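Peptide ABC transporter, peptide-binding protein (Thermus thermophilus, PDB 2D5W) binds oligopeptides and probably delivers them to an ABC transporter for uptake into the cell. Local coordinates at residues A[21-26]-A[160-165]; A[108-113]-A[190-195]; A[176-179]-A[184-187]; A[309-314]-A[491-496]; A[450-455]-A[466-471]. One frame throughout, in Å; residues are numbered along the deposited sequence.

Contact 1: residues A[21-26]-A[160-165]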
# COMPACT_ATOMS: atom_id res chain seq x y z
N GLY A 21 -10.68 -12.92 0.09
CA GLY A 21 -10.57 -13.64 1.35
C GLY A 21 -9.42 -13.24 2.26
O GLY A 21 -9.45 -13.52 3.46
N ASP A 22 -8.40 -12.61 1.68
CA ASP A 22 -7.21 -12.17 2.42
C ASP A 22 -7.55 -10.80 3.03
O ASP A 22 -6.86 -9.81 2.78
CB ASP A 22 -6.05 -12.07 1.42
CG ASP A 22 -4.74 -11.64 2.04
OD1 ASP A 22 -4.42 -12.07 3.17
OD2 ASP A 22 -4.01 -10.88 1.37
N PHE A 23 -8.59 -10.77 3.85
CA PHE A 23 -9.08 -9.52 4.41
C PHE A 23 -8.20 -8.75 5.39
O PHE A 23 -8.48 -7.58 5.66
CB PHE A 23 -10.52 -9.69 4.95
CG PHE A 23 -10.64 -10.56 6.18
CD1 PHE A 23 -10.37 -10.03 7.44
CD2 PHE A 23 -11.08 -11.87 6.07
CE1 PHE A 23 -10.56 -10.81 8.58
CE2 PHE A 23 -11.26 -12.65 7.22
CZ PHE A 23 -11.00 -12.11 8.47
N LEU A 24 -7.15 -9.38 5.91
CA LEU A 24 -6.23 -8.67 6.78
C LEU A 24 -5.00 -8.29 5.96
O LEU A 24 -4.05 -7.68 6.46
CB LEU A 24 -5.82 -9.53 7.98
CG LEU A 24 -6.93 -9.78 9.02
CD1 LEU A 24 -6.37 -10.61 10.16
CD2 LEU A 24 -7.48 -8.46 9.53
N ARG A 25 -5.02 -8.65 4.67
CA ARG A 25 -3.95 -8.32 3.74
C ARG A 25 -2.59 -8.88 4.14
O ARG A 25 -1.55 -8.28 3.84
CB ARG A 25 -3.86 -6.80 3.56
CG ARG A 25 -5.19 -6.19 3.15
CD ARG A 25 -5.16 -4.67 3.14
NE ARG A 25 -6.45 -4.12 2.72
CZ ARG A 25 -6.72 -2.82 2.63
NH1 ARG A 25 -5.79 -1.93 2.94
NH2 ARG A 25 -7.92 -2.42 2.23
N VAL A 26 -2.59 -10.04 4.79
CA VAL A 26 -1.34 -10.64 5.24
C VAL A 26 -0.59 -11.36 4.12
O VAL A 26 0.63 -11.49 4.18
CB VAL A 26 -1.56 -11.61 6.42
CG1 VAL A 26 -2.31 -10.89 7.54
CG2 VAL A 26 -2.32 -12.84 5.97
N HIS A 160 -20.61 -15.85 8.23
CA HIS A 160 -21.38 -17.02 7.80
C HIS A 160 -20.66 -17.81 6.72
O HIS A 160 -20.94 -18.99 6.52
CB HIS A 160 -22.79 -16.62 7.33
CG HIS A 160 -22.84 -15.85 6.05
ND1 HIS A 160 -22.45 -14.53 5.95
CD2 HIS A 160 -23.28 -16.20 4.82
CE1 HIS A 160 -22.65 -14.10 4.72
NE2 HIS A 160 -23.15 -15.10 4.01
N ILE A 161 -19.72 -17.18 6.03
CA ILE A 161 -18.95 -17.83 4.98
C ILE A 161 -17.63 -18.40 5.47
O ILE A 161 -17.30 -19.56 5.21
CB ILE A 161 -18.65 -16.85 3.82
CG1 ILE A 161 -19.95 -16.39 3.15
CG2 ILE A 161 -17.69 -17.49 2.82
CD1 ILE A 161 -20.76 -17.51 2.52
N MET A 162 -16.87 -17.59 6.20
CA MET A 162 -15.55 -17.99 6.67
C MET A 162 -15.46 -18.53 8.10
O MET A 162 -14.47 -19.16 8.46
CB MET A 162 -14.59 -16.80 6.54
CG MET A 162 -14.55 -16.19 5.14
SD MET A 162 -13.54 -14.70 5.06
CE MET A 162 -11.91 -15.42 4.86
N GLY A 163 -16.50 -18.26 8.89
CA GLY A 163 -16.52 -18.69 10.29
C GLY A 163 -16.33 -20.17 10.56
O GLY A 163 -15.52 -20.54 11.41
N PRO A 164 -17.07 -21.05 9.87
CA PRO A 164 -16.91 -22.49 10.12
C PRO A 164 -15.46 -22.96 9.96
O PRO A 164 -14.94 -23.69 10.81
CB PRO A 164 -17.85 -23.11 9.09
CG PRO A 164 -18.96 -22.10 9.02
CD PRO A 164 -18.19 -20.79 8.96
N GLU A 165 -14.81 -22.55 8.88
CA GLU A 165 -13.42 -22.95 8.67
C GLU A 165 -12.53 -22.33 9.73
O GLU A 165 -11.60 -22.98 10.23
CB GLU A 165 -12.94 -22.53 7.28
CG GLU A 165 -11.47 -22.88 7.01
CD GLU A 165 -11.22 -24.37 6.93
OE1 GLU A 165 -10.03 -24.77 6.96
OE2 GLU A 165 -12.19 -25.15 6.82

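Contact 2: residues A[108-113]-A[190-195]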
# COMPACT_ATOMS: atom_id res chain seq x y z
N PHE A 108 -12.51 -9.07 14.18
CA PHE A 108 -11.64 -8.85 15.32
C PHE A 108 -11.01 -10.12 15.89
O PHE A 108 -9.85 -10.11 16.30
CB PHE A 108 -12.37 -8.08 16.43
CG PHE A 108 -12.25 -6.59 16.30
CD1 PHE A 108 -13.05 -5.89 15.41
CD2 PHE A 108 -11.28 -5.91 17.02
CE1 PHE A 108 -12.88 -4.51 15.23
CE2 PHE A 108 -11.10 -4.53 16.85
CZ PHE A 108 -11.90 -3.84 15.96
N GLU A 109 -11.77 -11.21 15.90
CA GLU A 109 -11.23 -12.46 16.43
C GLU A 109 -10.04 -12.93 15.59
O GLU A 109 -9.03 -13.39 16.12
CB GLU A 109 -12.31 -13.53 16.46
CG GLU A 109 -11.89 -14.81 17.14
CD GLU A 109 -13.05 -15.75 17.36
OE1 GLU A 109 -13.90 -15.46 18.23
OE2 GLU A 109 -13.13 -16.77 16.65
N VAL A 110 -10.16 -12.82 14.27
CA VAL A 110 -9.08 -13.24 13.39
C VAL A 110 -7.86 -12.32 13.54
O VAL A 110 -6.73 -12.79 13.64
CB VAL A 110 -9.55 -13.27 11.91
CG1 VAL A 110 -8.40 -13.66 10.99
CG2 VAL A 110 -10.70 -14.26 11.77
N GLY A 111 -8.10 -11.01 13.59
CA GLY A 111 -6.99 -10.08 13.74
C GLY A 111 -6.27 -10.22 15.07
O GLY A 111 -5.07 -9.97 15.16
N LYS A 112 -7.01 -10.63 16.10
CA LYS A 112 -6.46 -10.79 17.45
C LYS A 112 -5.79 -12.14 17.69
O LYS A 112 -5.16 -12.33 18.73
CB LYS A 112 -7.58 -10.62 18.49
CG LYS A 112 -8.13 -9.22 18.61
CD LYS A 112 -7.19 -8.34 19.41
CE LYS A 112 -7.80 -6.97 19.64
NZ LYS A 112 -6.94 -6.12 20.51
N ALA A 113 -5.93 -13.07 16.76
CA ALA A 113 -5.34 -14.39 16.93
C ALA A 113 -3.83 -14.30 17.15
O ALA A 113 -3.13 -13.60 16.43
CB ALA A 113 -5.64 -15.26 15.71
N ARG A 190 -2.08 -18.71 6.83
CA ARG A 190 -2.05 -18.37 5.41
C ARG A 190 -3.03 -19.26 4.65
O ARG A 190 -3.79 -18.79 3.80
CB ARG A 190 -0.65 -18.55 4.80
CG ARG A 190 0.41 -17.60 5.32
CD ARG A 190 1.74 -17.81 4.61
NE ARG A 190 1.79 -17.19 3.28
CZ ARG A 190 1.68 -17.84 2.13
NH1 ARG A 190 1.49 -19.15 2.10
NH2 ARG A 190 1.75 -17.17 0.98
N ASN A 191 -3.01 -20.55 4.97
CA ASN A 191 -3.89 -21.50 4.29
C ASN A 191 -5.36 -21.19 4.52
O ASN A 191 -6.19 -21.46 3.66
CB ASN A 191 -3.56 -22.94 4.72
CG ASN A 191 -2.23 -23.42 4.18
OD1 ASN A 191 -1.67 -22.83 3.25
ND2 ASN A 191 -1.71 -24.50 4.75
N PHE A 192 -5.68 -20.63 5.68
CA PHE A 192 -7.06 -20.26 5.98
C PHE A 192 -7.53 -19.24 4.95
O PHE A 192 -8.55 -19.43 4.29
CB PHE A 192 -7.14 -19.66 7.39
CG PHE A 192 -8.43 -18.94 7.68
CD1 PHE A 192 -9.65 -19.60 7.63
CD2 PHE A 192 -8.41 -17.59 8.00
CE1 PHE A 192 -10.84 -18.93 7.89
CE2 PHE A 192 -9.60 -16.91 8.26
CZ PHE A 192 -10.81 -17.58 8.21
N PHE A 193 -6.78 -18.15 4.79
CA PHE A 193 -7.16 -17.12 3.83
C PHE A 193 -7.14 -17.64 2.39
O PHE A 193 -8.02 -17.30 1.60
CB PHE A 193 -6.24 -15.90 3.97
CG PHE A 193 -6.29 -15.25 5.32
CD1 PHE A 193 -7.46 -14.64 5.77
CD2 PHE A 193 -5.18 -15.27 6.16
CE1 PHE A 193 -7.52 -14.05 7.04
CE2 PHE A 193 -5.23 -14.70 7.43
CZ PHE A 193 -6.40 -14.09 7.86
N LEU A 194 -6.15 -18.46 2.06
CA LEU A 194 -6.04 -18.99 0.71
C LEU A 194 -7.26 -19.80 0.26
O LEU A 194 -7.58 -19.81 -0.93
CB LEU A 194 -4.77 -19.83 0.56
CG LEU A 194 -3.47 -19.02 0.58
CD1 LEU A 194 -2.27 -19.95 0.61
CD2 LEU A 194 -3.41 -18.11 -0.64
N LYS A 195 -7.93 -20.47 1.19
CA LYS A 195 -9.11 -21.24 0.83
C LYS A 195 -10.21 -20.34 0.28
O LYS A 195 -11.12 -20.80 -0.42
CB LYS A 195 -9.64 -22.00 2.05
CG LYS A 195 -8.85 -23.25 2.40
CD LYS A 195 -9.51 -24.02 3.53
CE LYS A 195 -8.74 -25.30 3.84
NZ LYS A 195 -7.32 -25.01 4.21

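Contact 3: residues A[176-179]-A[184-187]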
# COMPACT_ATOMS: atom_id res chain seq x y z
N LEU A 176 -0.25 -25.41 18.60
CA LEU A 176 0.98 -24.79 18.14
C LEU A 176 1.42 -23.63 19.03
O LEU A 176 0.60 -22.82 19.45
CB LEU A 176 0.80 -24.27 16.70
CG LEU A 176 0.37 -25.27 15.63
CD1 LEU A 176 0.12 -24.54 14.32
CD2 LEU A 176 1.44 -26.34 15.45
N ASP A 177 2.71 -23.58 19.33
CA ASP A 177 3.27 -22.51 20.15
C ASP A 177 3.81 -21.42 19.22
O ASP A 177 4.69 -21.68 18.41
CB ASP A 177 4.40 -23.06 21.04
CG ASP A 177 5.29 -21.96 21.58
OD1 ASP A 177 4.77 -20.92 22.04
OD2 ASP A 177 6.53 -22.14 21.56
N PRO A 178 3.27 -20.20 19.33
CA PRO A 178 3.71 -19.08 18.48
C PRO A 178 5.22 -18.88 18.44
O PRO A 178 5.75 -18.28 17.50
CB PRO A 178 2.98 -17.88 19.09
CG PRO A 178 1.71 -18.49 19.57
CD PRO A 178 2.19 -19.77 20.23
N ASP A 179 5.92 -19.37 19.45
CA ASP A 179 7.37 -19.23 19.50
C ASP A 179 8.09 -20.34 18.74
O ASP A 179 8.68 -20.10 17.69
CB ASP A 179 7.84 -19.19 20.95
CG ASP A 179 7.32 -17.99 21.71
OD1 ASP A 179 7.61 -17.87 22.92
OD2 ASP A 179 6.63 -17.15 21.09
N LYS A 184 4.95 -23.29 11.26
CA LYS A 184 3.72 -24.05 11.09
C LYS A 184 2.49 -23.20 11.36
O LYS A 184 1.48 -23.32 10.67
CB LYS A 184 3.73 -25.27 12.02
CG LYS A 184 4.65 -26.40 11.56
CD LYS A 184 6.07 -25.91 11.33
CE LYS A 184 6.92 -26.97 10.65
NZ LYS A 184 8.28 -26.45 10.32
N LEU A 185 2.58 -22.32 12.35
CA LEU A 185 1.46 -21.44 12.69
C LEU A 185 1.19 -20.47 11.55
O LEU A 185 0.03 -20.21 11.19
CB LEU A 185 1.77 -20.68 13.97
CG LEU A 185 0.64 -19.81 14.53
CD1 LEU A 185 -0.61 -20.64 14.79
CD2 LEU A 185 1.12 -19.16 15.82
N ASN A 186 2.25 -19.93 10.96
CA ASN A 186 2.11 -19.00 9.84
C ASN A 186 1.43 -19.72 8.67
O ASN A 186 0.54 -19.17 8.03
CB ASN A 186 3.49 -18.47 9.43
CG ASN A 186 3.41 -17.54 8.23
OD1 ASN A 186 3.77 -17.91 7.12
ND2 ASN A 186 2.95 -16.31 8.47
N GLU A 187 1.85 -20.95 8.41
CA GLU A 187 1.27 -21.73 7.32
C GLU A 187 -0.22 -21.98 7.57
O GLU A 187 -1.03 -21.89 6.64
CB GLU A 187 2.00 -23.06 7.17
CG GLU A 187 1.42 -23.99 6.12
CD GLU A 187 2.27 -25.23 5.89
OE1 GLU A 187 2.53 -25.96 6.87
OE2 GLU A 187 2.67 -25.47 4.74

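Contact 4: residues A[309-314]-A[491-496]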
# COMPACT_ATOMS: atom_id res chain seq x y z
N ASN A 309 18.27 -4.67 2.46
CA ASN A 309 18.26 -5.72 3.47
C ASN A 309 19.39 -5.44 4.45
O ASN A 309 20.56 -5.40 4.06
CB ASN A 309 18.49 -7.08 2.81
CG ASN A 309 18.33 -8.23 3.79
OD1 ASN A 309 18.57 -8.07 4.98
ND2 ASN A 309 17.94 -9.40 3.29
N LYS A 310 19.05 -5.23 5.72
CA LYS A 310 20.05 -4.94 6.74
C LYS A 310 20.11 -6.03 7.81
O LYS A 310 20.67 -5.83 8.89
CB LYS A 310 19.75 -3.59 7.39
CG LYS A 310 19.80 -2.42 6.41
CD LYS A 310 19.31 -1.12 7.04
CE LYS A 310 17.83 -1.17 7.40
NZ LYS A 310 16.96 -1.33 6.19
N PHE A 311 19.53 -7.19 7.51
CA PHE A 311 19.53 -8.31 8.46
C PHE A 311 20.90 -8.97 8.51
O PHE A 311 21.33 -9.61 7.55
CB PHE A 311 18.47 -9.34 8.08
CG PHE A 311 17.07 -8.88 8.32
CD1 PHE A 311 16.32 -8.32 7.29
CD2 PHE A 311 16.49 -9.00 9.57
CE1 PHE A 311 15.02 -7.88 7.51
CE2 PHE A 311 15.19 -8.57 9.81
CZ PHE A 311 14.45 -8.00 8.78
N GLU A 312 21.56 -8.82 9.65
CA GLU A 312 22.89 -9.36 9.86
C GLU A 312 23.00 -10.89 9.84
O GLU A 312 24.10 -11.43 9.72
CB GLU A 312 23.47 -8.80 11.16
CG GLU A 312 23.81 -7.32 11.06
CD GLU A 312 23.95 -6.65 12.42
OE1 GLU A 312 24.70 -7.17 13.27
OE2 GLU A 312 23.33 -5.59 12.62
N ASN A 313 21.87 -11.58 9.95
CA ASN A 313 21.91 -13.04 9.92
C ASN A 313 22.10 -13.56 8.49
O ASN A 313 22.34 -14.75 8.29
CB ASN A 313 20.64 -13.64 10.53
CG ASN A 313 19.38 -13.12 9.88
OD1 ASN A 313 19.03 -11.95 10.03
ND2 ASN A 313 18.69 -13.99 9.16
N CYS A 314 21.97 -12.67 7.51
CA CYS A 314 22.19 -13.03 6.11
C CYS A 314 23.63 -12.60 5.84
O CYS A 314 23.91 -11.41 5.77
CB CYS A 314 21.23 -12.28 5.17
SG CYS A 314 19.48 -12.66 5.47
N VAL A 491 9.21 -5.38 12.68
CA VAL A 491 10.11 -6.01 11.72
C VAL A 491 9.65 -7.46 11.58
O VAL A 491 9.70 -8.23 12.54
CB VAL A 491 11.57 -5.99 12.21
CG1 VAL A 491 12.47 -6.73 11.23
CG2 VAL A 491 12.03 -4.55 12.36
N PRO A 492 9.21 -7.86 10.37
CA PRO A 492 8.75 -9.25 10.21
C PRO A 492 9.84 -10.31 10.20
O PRO A 492 10.71 -10.32 9.33
CB PRO A 492 7.98 -9.20 8.89
CG PRO A 492 8.71 -8.15 8.11
CD PRO A 492 8.99 -7.08 9.14
N THR A 493 9.79 -11.19 11.19
CA THR A 493 10.74 -12.29 11.31
C THR A 493 10.00 -13.45 11.95
O THR A 493 8.88 -13.30 12.44
CB THR A 493 11.94 -11.95 12.24
OG1 THR A 493 11.48 -11.89 13.60
CG2 THR A 493 12.57 -10.62 11.85
N LYS A 494 10.64 -14.62 11.96
CA LYS A 494 10.03 -15.79 12.56
C LYS A 494 9.74 -15.50 14.03
O LYS A 494 8.73 -15.95 14.58
CB LYS A 494 10.99 -16.98 12.44
CG LYS A 494 10.50 -18.26 13.09
CD LYS A 494 11.51 -19.39 12.89
CE LYS A 494 12.87 -19.03 13.47
NZ LYS A 494 13.87 -20.11 13.24
N GLU A 495 10.61 -14.72 14.67
CA GLU A 495 10.47 -14.39 16.08
C GLU A 495 9.24 -13.58 16.46
O GLU A 495 8.77 -13.66 17.59
CB GLU A 495 11.72 -13.67 16.59
CG GLU A 495 12.98 -14.53 16.67
CD GLU A 495 13.46 -15.01 15.32
OE1 GLU A 495 13.59 -14.17 14.40
OE2 GLU A 495 13.72 -16.23 15.17
N ASN A 496 8.70 -12.78 15.53
CA ASN A 496 7.50 -12.01 15.85
C ASN A 496 6.33 -12.46 14.98
O ASN A 496 5.36 -11.72 14.77
CB ASN A 496 7.75 -10.50 15.70
CG ASN A 496 7.61 -10.02 14.28
OD1 ASN A 496 7.84 -10.76 13.33
ND2 ASN A 496 7.25 -8.75 14.12

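Contact 5: residues A[450-455]-A[466-471]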
# COMPACT_ATOMS: atom_id res chain seq x y z
N GLU A 450 5.56 -14.02 1.13
CA GLU A 450 6.71 -14.91 1.12
C GLU A 450 7.95 -14.33 0.45
O GLU A 450 9.02 -14.94 0.50
CB GLU A 450 6.33 -16.25 0.51
CG GLU A 450 5.23 -16.95 1.29
CD GLU A 450 5.22 -18.45 1.10
OE1 GLU A 450 5.18 -18.91 -0.06
OE2 GLU A 450 5.24 -19.18 2.13
N PHE A 451 7.80 -13.18 -0.19
CA PHE A 451 8.96 -12.53 -0.79
C PHE A 451 9.27 -11.24 -0.03
O PHE A 451 10.25 -11.16 0.70
CB PHE A 451 8.76 -12.20 -2.27
CG PHE A 451 10.01 -11.70 -2.94
CD1 PHE A 451 10.99 -12.60 -3.38
CD2 PHE A 451 10.25 -10.34 -3.09
CE1 PHE A 451 12.18 -12.15 -3.95
CE2 PHE A 451 11.44 -9.88 -3.66
CZ PHE A 451 12.40 -10.79 -4.09
N ILE A 452 8.41 -10.24 -0.18
CA ILE A 452 8.65 -8.94 0.45
C ILE A 452 8.84 -8.97 1.96
O ILE A 452 9.69 -8.24 2.49
CB ILE A 452 7.53 -7.92 0.06
CG1 ILE A 452 7.85 -6.54 0.62
CG2 ILE A 452 6.18 -8.40 0.56
CD1 ILE A 452 7.02 -5.42 -0.00
N GLN A 453 8.08 -9.81 2.66
CA GLN A 453 8.17 -9.89 4.11
C GLN A 453 9.08 -11.01 4.63
O GLN A 453 8.93 -11.47 5.76
CB GLN A 453 6.76 -10.01 4.70
CG GLN A 453 6.00 -8.67 4.61
CD GLN A 453 4.48 -8.79 4.54
OE1 GLN A 453 3.79 -7.78 4.40
NE2 GLN A 453 3.96 -10.00 4.65
N ARG A 454 10.05 -11.42 3.81
CA ARG A 454 10.97 -12.48 4.20
C ARG A 454 12.46 -12.15 4.00
O ARG A 454 13.27 -13.05 3.77
CB ARG A 454 10.61 -13.78 3.47
CG ARG A 454 9.22 -14.32 3.82
CD ARG A 454 9.13 -14.81 5.27
NE ARG A 454 7.84 -15.43 5.55
CZ ARG A 454 6.71 -14.76 5.79
NH1 ARG A 454 5.59 -15.42 6.03
NH2 ARG A 454 6.70 -13.44 5.82
N ALA A 455 12.81 -10.87 4.09
CA ALA A 455 14.21 -10.49 3.95
C ALA A 455 15.02 -11.09 5.10
O ALA A 455 16.21 -11.38 4.95
CB ALA A 455 14.35 -8.96 3.96
N PHE A 466 10.58 -0.10 -5.27
CA PHE A 466 9.14 -0.05 -5.49
C PHE A 466 8.64 1.22 -4.82
O PHE A 466 9.44 2.06 -4.39
CB PHE A 466 8.44 -1.31 -4.96
CG PHE A 466 8.50 -1.49 -3.46
CD1 PHE A 466 7.44 -1.09 -2.65
CD2 PHE A 466 9.62 -2.07 -2.86
CE1 PHE A 466 7.49 -1.28 -1.27
CE2 PHE A 466 9.68 -2.26 -1.48
CZ PHE A 466 8.61 -1.86 -0.68
N ALA A 467 7.33 1.39 -4.76
CA ALA A 467 6.77 2.57 -4.13
C ALA A 467 5.76 2.21 -3.06
O ALA A 467 4.99 1.26 -3.21
CB ALA A 467 6.10 3.47 -5.17
N TRP A 468 5.79 2.95 -1.96
CA TRP A 468 4.81 2.77 -0.90
C TRP A 468 3.74 3.84 -1.16
O TRP A 468 4.08 5.00 -1.41
CB TRP A 468 5.38 3.04 0.49
CG TRP A 468 6.25 1.97 1.05
CD1 TRP A 468 7.57 2.08 1.36
CD2 TRP A 468 5.86 0.65 1.43
NE1 TRP A 468 8.03 0.91 1.91
CE2 TRP A 468 7.00 0.01 1.96
CE3 TRP A 468 4.65 -0.07 1.37
CZ2 TRP A 468 6.98 -1.30 2.44
CZ3 TRP A 468 4.63 -1.38 1.85
CH2 TRP A 468 5.79 -1.98 2.37
N VAL A 469 2.48 3.43 -1.11
CA VAL A 469 1.36 4.35 -1.27
C VAL A 469 0.80 4.46 0.14
O VAL A 469 0.40 3.46 0.73
CB VAL A 469 0.27 3.78 -2.20
CG1 VAL A 469 -0.86 4.80 -2.35
CG2 VAL A 469 0.87 3.44 -3.55
N SER A 470 0.80 5.67 0.69
CA SER A 470 0.33 5.87 2.06
C SER A 470 -0.97 6.63 2.21
O SER A 470 -1.38 7.38 1.32
CB SER A 470 1.41 6.61 2.86
OG SER A 470 2.64 5.91 2.88
N ASN A 471 -1.63 6.40 3.34
CA ASN A 471 -2.85 7.12 3.68
C ASN A 471 -2.43 8.16 4.73
O ASN A 471 -1.23 8.33 5.00
CB ASN A 471 -3.93 6.18 4.22
CG ASN A 471 -3.45 5.35 5.39
OD1 ASN A 471 -2.61 5.78 6.17
ND2 ASN A 471 -4.01 4.16 5.53

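Contact 1: residues A[21-26]-A[160-165]
Met-162 reaches from the helix 159-173 into the turn of residues 21-26 and meets it with its last two heavy atoms. The methyl carbon CE lies in the plane of the Phe-23 ring, at its edge, 3.7 Å from CE2. The sulfur comes to the same edge: SD stands 4.9 Å from the ring centroid and 74° off the ring normal, a Met-aromatic contact made at the rim. CE also comes to 3.4 Å from the carbonyl O of Gly-21. A bend at chi3 (83°) turns the methyl group back, which lets CE and SD lie along the CD2-CE2 side of the ring together. Further out, a type I beta turn from Asp-22 to Arg-25, closed by Arg-25 N to Asp-22 O at 2.9 Å, presents the phenyl group. Asp-22 points the other way and forms a salt bridge with Lys-33. Val-110 touches Phe-23, while Phe-106 and Phe-192 touch Met-162. A serine in place of Phe-23 would probably leave the thioether without this aromatic edge and open a gap beside CE and SD. Methionine suits this place because a long, flexible, polarisable chain can follow a ring edge, and the cohesion here rests on dispersion and weak ring-edge electrostatics.

Contact 2: residues A[108-113]-A[190-195]
Val-110 on the helix 101-112 faces Phe-192 and Phe-193 on the helix 182-194, a helix-helix packing within the periplasmic-binding-protein fold of this family 5 solute-binding protein. The tight part is small. One valine methyl, CG1, comes to 3.7 Å from CZ of Phe-193 and 4.1 Å from CE1, the two side chains approaching from opposite directions. Its reach follows from chi1 of 178°, which sets CG1 anti to the backbone N and out toward the other helix. The looser part is the same methyl against Phe-192, where CE2 stays 4.4 Å from CG1. With the CA atoms of Val-110 and Phe-192 10.4 Å apart, a short branched residue on one helix is met by long aromatic ones from the other, which bridge the distance. Trp-166 of the helix 159-173 touches both Val-110 and Phe-192 and so brings a third helix to the junction. Away from this buried patch the helices carry polar groups: Glu-109 makes a salt bridge with Lys-170, Arg-190 another with Asp-449, and Lys-195 is exposed. The two phenylalanines also pack on each other, CD2 of Phe-192 sitting 3.7 Å above one face of the Phe-193 ring, displaced toward its rim.

Contact 3: residues A[176-179]-A[184-187]
The loop 176-179 runs back beside the first turns of the helix 182-194, its backbone nearest where the CA atoms of Leu-176 and Leu-185 stand 6.4 Å apart. At that point Leu-176 turns its side chain onto the helix, and CD1 rests 3.7 Å from CA of Leu-185 and 4.0 Å from C of Lys-184, so a methyl group lies against helix backbone more than against side chain. The second branch, CD2, comes to 4.3 Å from CB of Lys-184; the rest of that lysine leads away. Leu-185 answers with both of its methyls. CD1 meets CD1 of Leu-176 at 4.0 Å, and CD2 reaches the proline, 3.7 Å from CA of Pro-178 and 3.9 Å from its ring carbon CG. Chi1 of -175° puts CG of Leu-185 opposite the backbone N, and the fork beyond it then divides its methyls between the two loop residues. Proline suits the loop because its closed ring offers a rigid apolar surface. Asp-177 points away from the helix: its OD1 takes a weak bond from the backbone N of Asp-179, and its OD2 accepts from Lys-180 N. Pro-178 O is bound by Asn-497 ND2. Between the two segments the holding force is thus apolar burial, while the polar groups of the loop bond locally or elsewhere.

Contact 4: residues A[309-314]-A[491-496]
Two loops meet here, the one that follows the strand 293-308 and leads through a type I beta turn to the disulfide-bonded Cys-314, and the one that carries residues 491-496. Phe-311, the first residue of that turn, supplies the contact. Its far edge receives a methyl of Val-491: CG1 lies near the ring plane, 3.4 Å from CZ and 3.6 Å from CE2, a close fit made as the two side chains approach from opposite directions. Thr-493 adds CG2 at 3.9 Å from CE2, so the threonine offers its methyl to the ring while its hydroxyl is turned elsewhere. An asparagine in each segment grips a backbone N-H. Asn-309 OD1 accepts from Phe-311 N at 2.8 Å, almost along the C=O axis, an Asx turn that steadies the backbone bearing the ring. Asn-496 OD1 takes the N-H of Thr-493 at 2.9 Å, the donor 36° out of the carbonyl plane. Asparagine suits both places, since a short carboxamide can reach a nearby backbone N-H. Ala-455 and Ser-456 also touch the Phe-311 ring, and the Cys-314 to Cys-458 disulfide ties this loop, just before the helix 315-320, to the loop between the helix 449-452 and the strand 463-469.

Contact 5: residues A[450-455]-A[466-471]
Apolar packing joins Ile-452, at the end of the helix 449-452, to Phe-466 and Trp-468 on the strand 463-469. The terminal methyl CD1 of the isoleucine does the touching, 4.0 Å from CZ of Phe-466 and 4.4 Å from CH2 of Trp-468. An extended chain, with chi1 at -175° and chi2 at 165°, carries CD1 to both rings, although the CA atoms of Ile-452 and Phe-466 are 10.7 Å apart. Isoleucine thus suits the place as a long, apolar side chain with a slender end.

Aromatic packing orders the strand side. Phe-466 sets CE1 3.5 Å above the centre of one face of the Trp-468 ring, and Trp-468 CZ2 in turn lies in the plane of the Phe-466 ring, at its edge. His-305 of the strand 293-308 meets both rings.

Among hydrogen bonds, backbone pairing joins the strand to 293-308, and one bond lies just past the helix end: Arg-454 NH2 donates to Gln-453 O at 3.0 Å, from well above the carbonyl plane.

Trp-468 and Val-469 pair with the bound peptide in an antiparallel ladder, and Ser-470 OG is hydrogen-bonded to a polar side chain of it: peptide held as an added strand, the mode familiar from oligopeptide-binding proteins.

Contacts 1 and 2 interlock, their centres about 6 Å apart and their segments alternating along the chain, so the helices 101-112, 159-173 and 182-194 form one packed group with the 21-26 turn. Contact 3 lies about 13 Å from contact 2, centre to centre, on the same helix 182-194 and nested inside the loop that contact 2 closes. Contacts 4 and 5 come later in sequence, with 5 nested inside 4; Asn-309 ND2 to Ala-455 O joins them. Arg-190 against Glu-450 and Asn-186 against Arg-454 bring the helix 182-194 up to contact 5. The helical group therefore abuts residues 450-455, which pack on the strand 463-469 that pairs with the bound peptide.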